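Local structure of axin interactor, dorsalization-associated protein (Danio rerio, 2QZQ) at residues E21-K26 with I120-K125; I86-K91 with L144-T149; F105-M110 with K132-L137. The protein inhibits axin-mediated JNK activation by binding axin and disrupting axin homodimers, acting as a ventralizing factor in the embryo. One frame throughout, in Å; residues are numbered along the deposited sequence.

Interaction 1 (E21-K26 with I120-K125); sequences EKIGLK and IELYKK
L122 reaches from the 120-125 segment onto I23, G24 and L25, and following it outward from CB accounts for every touch between 21-26 and 120-125. Its CB points toward the other segment, and CG lies anti to the carbonyl carbon (chi1 -64°), which carries the branch point away from its own carbonyl. CB and CG themselves meet nothing of 21-26 within 4.2 Å; the two methyls do the work. L122 CD1 sits 3.6 Å from G24 O and also meets I23 CG1 at 3.8 Å. A looser touch joins L122 CD1 to L25 CD2 at 4.1 Å. The other methyl, L122 CD2, has a single neighbour here, I23 CD1, at 3.8 Å. I23 can offer both CG1 and CD1 because its longer branch is extended, CG1 anti to the backbone N (chi1 -174°) and CD1 continuing outward (chi2 176°). The I23 and L122 side chains run at a slant to one another, whereas L25 lies roughly perpendicular to L122. The nearest alpha carbons, those of L25 and L122, are still 8.8 Å apart, so side chains bridge the gap. The contact links strands 15-24 and 116-124, which flank strand 144-151 in the antiparallel sheet of this C-terminal C2 domain. I23 also packs on I65 and F67 of strand 64-72, while L25 and L122 both touch C104 of strand 99-109. At the start of 21-26, E21 and K22 both face H145, a classic beta bulge. All four touching residues are buried, and what joins the segments is apolar packing, with the G24 carbonyl oxygen meeting a methyl and no polar group of 120-125, so shape rather than directed bonding sets the fit.

Interaction 2 (I86-K91 with L144-T149); sequences IFFEFK and LHLNQT
The ring of F88 spans two leucines of the 144-149 segment, its root against L144 and its far end against L146. F88 and L144 lie at about a right angle, and L144 CD2 lies against the start of the ring, 3.6 Å from F88 CG and 3.7 Å from F88 CB. F88 and L146 point at each other from opposite directions, and L146 CD1 meets the para carbon F88 CZ at 3.6 Å, with F88 CE1 and CE2 both at 4.0 Å from that methyl. Both methyls come at the ring obliquely. The two leucines reach it through different torsions: L144 CG is anti to the backbone N (chi1 177°), L146 CG anti to the carbonyl carbon (chi1 -48°). All three residues are buried, and the alpha carbons of F88 and L144 stand 8.8 Å apart, a separation filled by side chains. The centre of the contact lies about 3 Å from the centre of the chain, inside the C2 beta-sandwich. F88 is hydrogen-bonded through its backbone to A106 of strand 99-109, and L146 packs on I118 and I120 of strand 116-124, which neighbours strand 144-151.

Interaction 3 (F105-M110 with K132-L137); sequences FAFMEM and KKLNLL
L134 lays its two methyls against the rims of two phenylalanine rings, chiefly CD2 on F105 and CD1 on F107. L134 CD2 lies 3.7 Å from F105 CZ and 4.0 Å from F105 CE2, near the ring plane and at its edge. The second methyl, L134 CD1, stands 3.8 Å from both F107 CE1 and F107 CZ, again at the edge and near the plane. Neither ring therefore turns its face to the leucine; the C-H rims meet the methyls. The approaches differ nonetheless: F105 crosses L134 at about a right angle, whereas F107 and L134 come at each other from opposite directions. Both phenylalanines hold CG between the backbone N and the carbonyl carbon, with chi1 of 68° for F105 and 62° for F107, so the two rings leave the strand in a similar way and can share one leucine. The CB of L134 points toward them.

F105 and F107 are two residues apart on strand 99-109, and residues so spaced in a strand project from the same side of the sheet, here the outer side of this C2-type beta-sandwich. L134 belongs to the irregular connection between strands 116-124 and 144-151, which folds back across that surface. Backbone hydrogen bonds of N135 with K124 and of L137 with L122 keep the connection beside strand 116-124.

F107 and L134 remain partly exposed, while F105 is buried and also packs on F87, E89 and Y123, the last of which touches L134 as well and adds a third aromatic residue around the leucine. Beyond F107, E109 OE2 forms a salt bridge with R131 NE, and R131 also lies against the F107 side chain.

Overall arrangement
The three contacts lie in one C2 domain, and their centres are 9 to 11 Å apart. Interactions 1 and 2 meet within one sheet, where strand 144-151 runs between 116-124 and 15-24: I120 O and L144 N are 2.9 Å apart, as are K22 O and H145 N, both probable hydrogen bonds, and L25 CD1 packs on F90 CZ. Between interactions 1 and 3, Y123 N lies 2.8 Å from F105 O, joining strands 116-124 and 99-109. Interactions 2 and 3 meet where I86 O lies 2.8 Å from M108 N, a probable hydrogen bond. Interaction 2 lies deepest, while 3 is on the outer surface. The 21-26 segment lies in the region that probably binds axin.

Interaction 1 (E21-K26 with I120-K125)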
loop_
_atom_site.group_PDB
_atom_site.type_symbol
_atom_site.label_atom_id
_atom_site.label_comp_id
_atom_site.label_asym_id
_atom_site.label_seq_id
_atom_site.Cartn_x
_atom_site.Cartn_y
_atom_site.Cartn_z
ATOM N N GLU A 21 -3.551 6.075 -6.014
ATOM C CA GLU A 21 -4.545 6.653 -6.900
ATOM C C GLU A 21 -5.869 5.964 -6.680
ATOM O O GLU A 21 -6.838 6.591 -6.297
ATOM C CB GLU A 21 -4.094 6.564 -8.361
ATOM C CG GLU A 21 -2.759 7.310 -8.558
ATOM C CD GLU A 21 -2.205 7.259 -9.982
ATOM O OE1 GLU A 21 -2.569 6.353 -10.751
ATOM O OE2 GLU A 21 -1.380 8.142 -10.313
ATOM N N LYS A 22 -5.899 4.661 -6.925
ATOM C CA LYS A 22 -7.139 3.913 -6.812
ATOM C C LYS A 22 -6.800 2.436 -6.676
ATOM O O LYS A 22 -5.671 2.033 -6.950
ATOM C CB LYS A 22 -8.025 4.152 -8.025
ATOM C CG LYS A 22 -7.551 3.500 -9.306
ATOM C CD LYS A 22 -8.359 3.973 -10.493
ATOM C CE LYS A 22 -7.696 3.513 -11.789
ATOM N NZ LYS A 22 -8.520 3.850 -12.977
ATOM N N ILE A 23 -7.782 1.656 -6.237
ATOM C CA ILE A 23 -7.644 0.216 -6.197
ATOM C C ILE A 23 -8.842 -0.420 -6.895
ATOM O O ILE A 23 -10.006 -0.066 -6.623
ATOM C CB ILE A 23 -7.418 -0.328 -4.747
ATOM C CG1 ILE A 23 -7.132 -1.849 -4.772
ATOM C CG2 ILE A 23 -8.585 -0.016 -3.822
ATOM C CD1 ILE A 23 -6.808 -2.418 -3.360
ATOM N N GLY A 24 -8.542 -1.330 -7.817
ATOM C CA GLY A 24 -9.543 -2.140 -8.496
ATOM C C GLY A 24 -9.859 -3.383 -7.689
ATOM O O GLY A 24 -8.944 -4.116 -7.250
ATOM N N LEU A 25 -11.150 -3.617 -7.486
ATOM C CA LEU A 25 -11.632 -4.806 -6.787
ATOM C C LEU A 25 -12.973 -5.206 -7.409
ATOM O O LEU A 25 -13.788 -4.348 -7.757
ATOM C CB LEU A 25 -11.787 -4.519 -5.278
ATOM C CG LEU A 25 -10.554 -4.131 -4.440
ATOM C CD1 LEU A 25 -10.950 -3.516 -3.069
ATOM C CD2 LEU A 25 -9.633 -5.302 -4.207
ATOM N N LYS A 26 -13.202 -6.501 -7.592
ATOM C CA LYS A 26 -14.436 -6.940 -8.245
ATOM C C LYS A 26 -15.654 -6.417 -7.465
ATOM O O LYS A 26 -16.682 -6.111 -8.034
ATOM C CB LYS A 26 -14.494 -8.473 -8.320
ATOM C CG LYS A 26 -13.631 -9.093 -9.417
ATOM C CD LYS A 26 -12.914 -10.379 -8.948
ATOM C CE LYS A 26 -13.669 -11.661 -9.272
ATOM N NZ LYS A 26 -12.682 -12.767 -9.599
ATOM N N ILE A 120 -0.006 -2.800 -9.410
ATOM C CA ILE A 120 0.452 -3.935 -8.648
ATOM C C ILE A 120 -0.777 -4.807 -8.355
ATOM O O ILE A 120 -1.842 -4.300 -7.966
ATOM C CB ILE A 120 1.069 -3.537 -7.290
ATOM C CG1 ILE A 120 2.213 -2.520 -7.444
ATOM C CG2 ILE A 120 1.562 -4.795 -6.552
ATOM C CD1 ILE A 120 2.678 -1.925 -6.109
ATOM N N GLU A 121 -0.593 -6.115 -8.547
ATOM C CA GLU A 121 -1.644 -7.114 -8.306
ATOM C C GLU A 121 -1.931 -7.341 -6.815
ATOM O O GLU A 121 -1.064 -7.115 -5.937
ATOM C CB GLU A 121 -1.272 -8.451 -8.990
ATOM C CG GLU A 121 -0.183 -9.275 -8.254
ATOM C CD GLU A 121 1.254 -8.862 -8.597
ATOM O OE1 GLU A 121 1.475 -7.753 -9.123
ATOM O OE2 GLU A 121 2.178 -9.647 -8.294
ATOM N N LEU A 122 -3.142 -7.820 -6.534
ATOM C CA LEU A 122 -3.566 -8.062 -5.156
ATOM C C LEU A 122 -3.552 -9.552 -4.822
ATOM O O LEU A 122 -3.970 -10.382 -5.635
ATOM C CB LEU A 122 -4.971 -7.499 -4.892
ATOM C CG LEU A 122 -4.752 -5.973 -5.081
ATOM C CD1 LEU A 122 -5.820 -5.270 -5.832
ATOM C CD2 LEU A 122 -4.292 -5.282 -3.824
ATOM N N TYR A 123 -3.135 -9.837 -3.599
ATOM C CA TYR A 123 -3.113 -11.186 -3.070
ATOM C C TYR A 123 -4.084 -11.285 -1.917
ATOM O O TYR A 123 -4.280 -10.318 -1.204
ATOM C CB TYR A 123 -1.690 -11.534 -2.621
ATOM C CG TYR A 123 -0.775 -11.631 -3.824
ATOM C CD1 TYR A 123 -0.889 -12.704 -4.711
ATOM C CD2 TYR A 123 0.143 -10.623 -4.118
ATOM C CE1 TYR A 123 -0.105 -12.803 -5.845
ATOM C CE2 TYR A 123 0.940 -10.702 -5.262
ATOM C CZ TYR A 123 0.798 -11.794 -6.123
ATOM O OH TYR A 123 1.605 -11.898 -7.235
ATOM N N LYS A 124 -4.691 -12.456 -1.752
ATOM C CA LYS A 124 -5.716 -12.679 -0.731
ATOM C C LYS A 124 -5.111 -12.622 0.672
ATOM O O LYS A 124 -3.951 -13.043 0.886
ATOM C CB LYS A 124 -6.359 -14.051 -0.930
ATOM C CG LYS A 124 -7.071 -14.270 -2.227
ATOM C CD LYS A 124 -7.634 -15.672 -2.299
ATOM C CE LYS A 124 -8.620 -15.826 -3.482
ATOM N NZ LYS A 124 -8.918 -17.276 -3.801
ATOM N N LYS A 125 -5.881 -12.087 1.618
ATOM C CA LYS A 125 -5.597 -12.217 3.041
ATOM C C LYS A 125 -5.438 -13.709 3.393
ATOM O O LYS A 125 -5.961 -14.564 2.660
ATOM C CB LYS A 125 -6.744 -11.611 3.884
ATOM C CG LYS A 125 -8.138 -12.156 3.576
ATOM C CD LYS A 125 -8.646 -13.167 4.616
ATOM C CE LYS A 125 -8.748 -12.556 6.004
ATOM N NZ LYS A 125 -9.663 -11.374 6.004
#

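Interaction 2 (I86-K91 with L144-T149)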
loop_
_atom_site.group_PDB
_atom_site.type_symbol
_atom_site.label_atom_id
_atom_site.label_comp_id
_atom_site.label_asym_id
_atom_site.label_seq_id
_atom_site.Cartn_x
_atom_site.Cartn_y
_atom_site.Cartn_z
ATOM N N ILE A 86 7.657 -2.698 0.575
ATOM C CA ILE A 86 6.559 -1.837 0.996
ATOM C C ILE A 86 5.239 -2.606 0.753
ATOM O O ILE A 86 4.963 -3.045 -0.378
ATOM C CB ILE A 86 6.553 -0.507 0.202
ATOM C CG1 ILE A 86 7.959 0.147 0.195
ATOM C CG2 ILE A 86 5.531 0.503 0.785
ATOM C CD1 ILE A 86 8.020 1.398 -0.663
ATOM N N PHE A 87 4.433 -2.726 1.805
ATOM C CA PHE A 87 3.133 -3.407 1.750
ATOM C C PHE A 87 1.984 -2.421 1.756
ATOM O O PHE A 87 2.076 -1.368 2.371
ATOM C CB PHE A 87 2.990 -4.310 2.975
ATOM C CG PHE A 87 3.681 -5.614 2.825
ATOM C CD1 PHE A 87 2.975 -6.730 2.409
ATOM C CD2 PHE A 87 5.045 -5.726 3.080
ATOM C CE1 PHE A 87 3.653 -7.987 2.235
ATOM C CE2 PHE A 87 5.713 -6.946 2.911
ATOM C CZ PHE A 87 5.006 -8.072 2.487
ATOM N N PHE A 88 0.903 -2.779 1.056
ATOM C CA PHE A 88 -0.312 -2.005 0.985
ATOM C C PHE A 88 -1.393 -3.019 1.293
ATOM O O PHE A 88 -1.557 -3.972 0.531
ATOM C CB PHE A 88 -0.532 -1.442 -0.429
ATOM C CG PHE A 88 0.657 -0.699 -0.952
ATOM C CD1 PHE A 88 0.762 0.670 -0.794
ATOM C CD2 PHE A 88 1.718 -1.399 -1.533
ATOM C CE1 PHE A 88 1.910 1.359 -1.250
ATOM C CE2 PHE A 88 2.837 -0.725 -1.987
ATOM C CZ PHE A 88 2.942 0.646 -1.824
ATOM N N GLU A 89 -2.035 -2.856 2.446
ATOM C CA GLU A 89 -3.107 -3.772 2.885
ATOM C C GLU A 89 -4.414 -3.018 2.811
ATOM O O GLU A 89 -4.545 -1.989 3.445
ATOM C CB GLU A 89 -2.889 -4.213 4.320
ATOM C CG GLU A 89 -1.662 -5.094 4.525
ATOM C CD GLU A 89 -1.479 -5.444 5.980
ATOM O OE1 GLU A 89 -0.988 -4.576 6.736
ATOM O OE2 GLU A 89 -1.850 -6.569 6.354
ATOM N N PHE A 90 -5.358 -3.549 2.039
ATOM C CA PHE A 90 -6.662 -2.948 1.880
ATOM C C PHE A 90 -7.571 -3.502 2.969
ATOM O O PHE A 90 -7.742 -4.716 3.094
ATOM C CB PHE A 90 -7.223 -3.250 0.507
ATOM C CG PHE A 90 -8.618 -2.719 0.290
ATOM C CD1 PHE A 90 -8.814 -1.467 -0.246
ATOM C CD2 PHE A 90 -9.732 -3.495 0.647
ATOM C CE1 PHE A 90 -10.123 -0.986 -0.442
ATOM C CE2 PHE A 90 -11.006 -3.038 0.464
ATOM C CZ PHE A 90 -11.212 -1.775 -0.092
ATOM N N LYS A 91 -8.109 -2.583 3.775
ATOM C CA LYS A 91 -8.938 -2.940 4.923
ATOM C C LYS A 91 -10.312 -2.306 4.804
ATOM O O LYS A 91 -10.470 -1.243 4.200
ATOM C CB LYS A 91 -8.245 -2.486 6.192
ATOM C CG LYS A 91 -6.939 -3.294 6.484
ATOM C CD LYS A 91 -6.266 -2.811 7.729
ATOM C CE LYS A 91 -4.912 -3.448 7.921
ATOM N NZ LYS A 91 -4.214 -2.796 9.076
ATOM N N LEU A 144 -3.966 -2.377 -7.854
ATOM C CA LEU A 144 -3.650 -1.154 -7.118
ATOM C C LEU A 144 -2.823 -0.242 -8.036
ATOM O O LEU A 144 -1.782 -0.654 -8.549
ATOM C CB LEU A 144 -2.865 -1.492 -5.845
ATOM C CG LEU A 144 -2.390 -0.334 -4.968
ATOM C CD1 LEU A 144 -3.583 0.427 -4.312
ATOM C CD2 LEU A 144 -1.390 -0.832 -3.929
ATOM N N HIS A 145 -3.293 0.994 -8.227
ATOM C CA HIS A 145 -2.624 1.965 -9.114
ATOM C C HIS A 145 -1.948 2.995 -8.254
ATOM O O HIS A 145 -2.618 3.672 -7.453
ATOM C CB HIS A 145 -3.640 2.693 -9.977
ATOM C CG HIS A 145 -4.239 1.856 -11.059
ATOM N ND1 HIS A 145 -5.147 0.847 -10.813
ATOM C CD2 HIS A 145 -4.079 1.895 -12.399
ATOM C CE1 HIS A 145 -5.514 0.294 -11.957
ATOM N NE2 HIS A 145 -4.884 0.919 -12.932
ATOM N N LEU A 146 -0.619 3.083 -8.392
ATOM C CA LEU A 146 0.205 4.051 -7.670
ATOM C C LEU A 146 0.972 4.970 -8.621
ATOM O O LEU A 146 1.171 4.640 -9.806
ATOM C CB LEU A 146 1.243 3.358 -6.765
ATOM C CG LEU A 146 0.814 2.221 -5.831
ATOM C CD1 LEU A 146 2.036 1.558 -5.195
ATOM C CD2 LEU A 146 -0.149 2.764 -4.793
ATOM N N ASN A 147 1.388 6.115 -8.087
ATOM C CA ASN A 147 2.404 6.965 -8.750
ATOM C C ASN A 147 3.548 7.168 -7.785
ATOM O O ASN A 147 3.324 7.530 -6.620
ATOM C CB ASN A 147 1.820 8.312 -9.214
ATOM C CG ASN A 147 2.779 9.088 -10.121
ATOM O OD1 ASN A 147 3.312 8.541 -11.059
ATOM N ND2 ASN A 147 3.005 10.359 -9.816
ATOM N N GLN A 148 4.778 6.901 -8.251
ATOM C CA GLN A 148 5.978 7.074 -7.427
ATOM C C GLN A 148 6.694 8.376 -7.794
ATOM O O GLN A 148 6.869 8.684 -8.977
ATOM C CB GLN A 148 6.975 5.911 -7.597
ATOM C CG GLN A 148 6.354 4.528 -7.667
ATOM C CD GLN A 148 7.371 3.436 -7.439
ATOM O OE1 GLN A 148 8.225 3.540 -6.553
ATOM N NE2 GLN A 148 7.289 2.370 -8.239
ATOM N N THR A 149 7.070 9.135 -6.772
ATOM C CA THR A 149 7.870 10.344 -6.946
ATOM C C THR A 149 9.063 10.228 -6.031
ATOM O O THR A 149 8.928 10.015 -4.813
ATOM C CB THR A 149 7.117 11.641 -6.578
ATOM O OG1 THR A 149 5.839 11.658 -7.214
ATOM C CG2 THR A 149 7.930 12.877 -7.021
#

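Interaction 3 (F105-M110 with K132-L137)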
loop_
_atom_site.group_PDB
_atom_site.type_symbol
_atom_site.label_atom_id
_atom_site.label_comp_id
_atom_site.label_asym_id
_atom_site.label_seq_id
_atom_site.Cartn_x
_atom_site.Cartn_y
_atom_site.Cartn_z
ATOM N N PHE A 105 -3.763 -7.705 -0.089
ATOM C CA PHE A 105 -2.574 -6.883 0.007
ATOM C C PHE A 105 -1.767 -6.872 -1.301
ATOM O O PHE A 105 -1.910 -7.740 -2.182
ATOM C CB PHE A 105 -1.691 -7.338 1.170
ATOM C CG PHE A 105 -1.050 -8.707 0.954
ATOM C CD1 PHE A 105 -1.770 -9.873 1.178
ATOM C CD2 PHE A 105 0.264 -8.807 0.510
ATOM C CE1 PHE A 105 -1.183 -11.124 0.995
ATOM C CE2 PHE A 105 0.882 -10.063 0.316
ATOM C CZ PHE A 105 0.161 -11.219 0.549
ATOM N N ALA A 106 -0.925 -5.860 -1.411
ATOM C CA ALA A 106 0.008 -5.726 -2.527
ATOM C C ALA A 106 1.320 -5.397 -1.867
ATOM O O ALA A 106 1.353 -4.851 -0.761
ATOM C CB ALA A 106 -0.417 -4.572 -3.454
ATOM N N PHE A 107 2.422 -5.690 -2.547
ATOM C CA PHE A 107 3.688 -5.244 -2.030
ATOM C C PHE A 107 4.590 -4.879 -3.179
ATOM O O PHE A 107 4.334 -5.255 -4.329
ATOM C CB PHE A 107 4.334 -6.329 -1.158
ATOM C CG PHE A 107 4.648 -7.600 -1.903
ATOM C CD1 PHE A 107 3.672 -8.554 -2.125
ATOM C CD2 PHE A 107 5.938 -7.826 -2.399
ATOM C CE1 PHE A 107 3.973 -9.758 -2.787
ATOM C CE2 PHE A 107 6.235 -8.983 -3.086
ATOM C CZ PHE A 107 5.280 -9.956 -3.278
HETATM N N MSE A 108 5.642 -4.136 -2.859
HETATM C CA MSE A 108 6.689 -3.871 -3.831
HETATM C C MSE A 108 8.062 -3.990 -3.206
HETATM O O MSE A 108 8.300 -3.459 -2.119
HETATM C CB MSE A 108 6.495 -2.533 -4.555
HETATM C CG MSE A 108 6.251 -1.307 -3.701
HETATM SE SE MSE A 108 6.038 0.280 -4.924
HETATM C CE MSE A 108 7.680 0.734 -4.998
ATOM N N GLU A 109 8.943 -4.714 -3.901
ATOM C CA GLU A 109 10.345 -4.859 -3.515
ATOM C C GLU A 109 11.143 -3.586 -3.823
ATOM O O GLU A 109 10.702 -2.729 -4.585
ATOM C CB GLU A 109 10.992 -6.078 -4.202
ATOM C CG GLU A 109 10.330 -7.473 -3.945
ATOM C CD GLU A 109 10.489 -8.026 -2.508
ATOM O OE1 GLU A 109 11.282 -7.499 -1.699
ATOM O OE2 GLU A 109 9.807 -9.024 -2.170
HETATM N N MSE A 110 12.330 -3.474 -3.239
HETATM C CA MSE A 110 13.176 -2.280 -3.417
HETATM C C MSE A 110 13.515 -1.969 -4.880
HETATM O O MSE A 110 13.540 -0.803 -5.289
HETATM C CB MSE A 110 14.480 -2.444 -2.633
HETATM C CG MSE A 110 14.321 -2.452 -1.133
HETATM SE SE MSE A 110 13.384 -0.875 -0.375
HETATM C CE MSE A 110 13.657 0.501 -1.533
ATOM N N LYS A 132 6.230 -15.061 0.980
ATOM C CA LYS A 132 6.720 -16.394 0.620
ATOM C C LYS A 132 5.644 -17.240 -0.058
ATOM O O LYS A 132 5.947 -18.042 -0.938
ATOM C CB LYS A 132 7.167 -17.115 1.897
ATOM C CG LYS A 132 8.378 -16.518 2.613
ATOM C CD LYS A 132 9.457 -16.150 1.639
ATOM C CE LYS A 132 10.845 -16.398 2.208
ATOM N NZ LYS A 132 11.750 -16.592 1.039
ATOM N N LYS A 133 4.403 -17.090 0.390
ATOM C CA LYS A 133 3.286 -17.851 -0.160
ATOM C C LYS A 133 2.155 -16.904 -0.518
ATOM O O LYS A 133 1.619 -16.245 0.355
ATOM C CB LYS A 133 2.791 -18.919 0.817
ATOM C CG LYS A 133 3.612 -20.203 0.823
ATOM C CD LYS A 133 3.245 -21.126 2.009
ATOM C CE LYS A 133 1.885 -21.764 1.845
ATOM N NZ LYS A 133 1.798 -22.860 2.880
ATOM N N LEU A 134 1.814 -16.854 -1.804
ATOM C CA LEU A 134 0.867 -15.866 -2.362
ATOM C C LEU A 134 -0.306 -16.510 -3.108
ATOM O O LEU A 134 -0.116 -17.394 -3.948
ATOM C CB LEU A 134 1.622 -14.888 -3.284
ATOM C CG LEU A 134 2.864 -14.203 -2.673
ATOM C CD1 LEU A 134 3.661 -13.410 -3.692
ATOM C CD2 LEU A 134 2.450 -13.280 -1.474
ATOM N N ASN A 135 -1.518 -16.022 -2.832
ATOM C CA ASN A 135 -2.729 -16.500 -3.486
ATOM C C ASN A 135 -3.353 -15.299 -4.170
ATOM O O ASN A 135 -3.729 -14.351 -3.502
ATOM C CB ASN A 135 -3.674 -17.106 -2.453
ATOM C CG ASN A 135 -3.006 -18.231 -1.642
ATOM O OD1 ASN A 135 -2.841 -18.127 -0.421
ATOM N ND2 ASN A 135 -2.566 -19.267 -2.333
ATOM N N LEU A 136 -3.377 -15.324 -5.496
ATOM C CA LEU A 136 -3.860 -14.173 -6.288
ATOM C C LEU A 136 -5.335 -13.965 -6.042
ATOM O O LEU A 136 -6.122 -14.916 -6.083
ATOM C CB LEU A 136 -3.588 -14.405 -7.784
ATOM C CG LEU A 136 -3.861 -13.226 -8.740
ATOM C CD1 LEU A 136 -2.931 -12.075 -8.425
ATOM C CD2 LEU A 136 -3.654 -13.646 -10.192
ATOM N N LEU A 137 -5.731 -12.712 -5.797
ATOM C CA LEU A 137 -7.136 -12.416 -5.561
ATOM C C LEU A 137 -8.016 -12.644 -6.809
ATOM O O LEU A 137 -9.078 -13.261 -6.734
ATOM C CB LEU A 137 -7.288 -10.964 -5.029
ATOM C CG LEU A 137 -8.696 -10.525 -4.616
ATOM C CD1 LEU A 137 -9.179 -11.285 -3.422
ATOM C CD2 LEU A 137 -8.699 -9.030 -4.314
#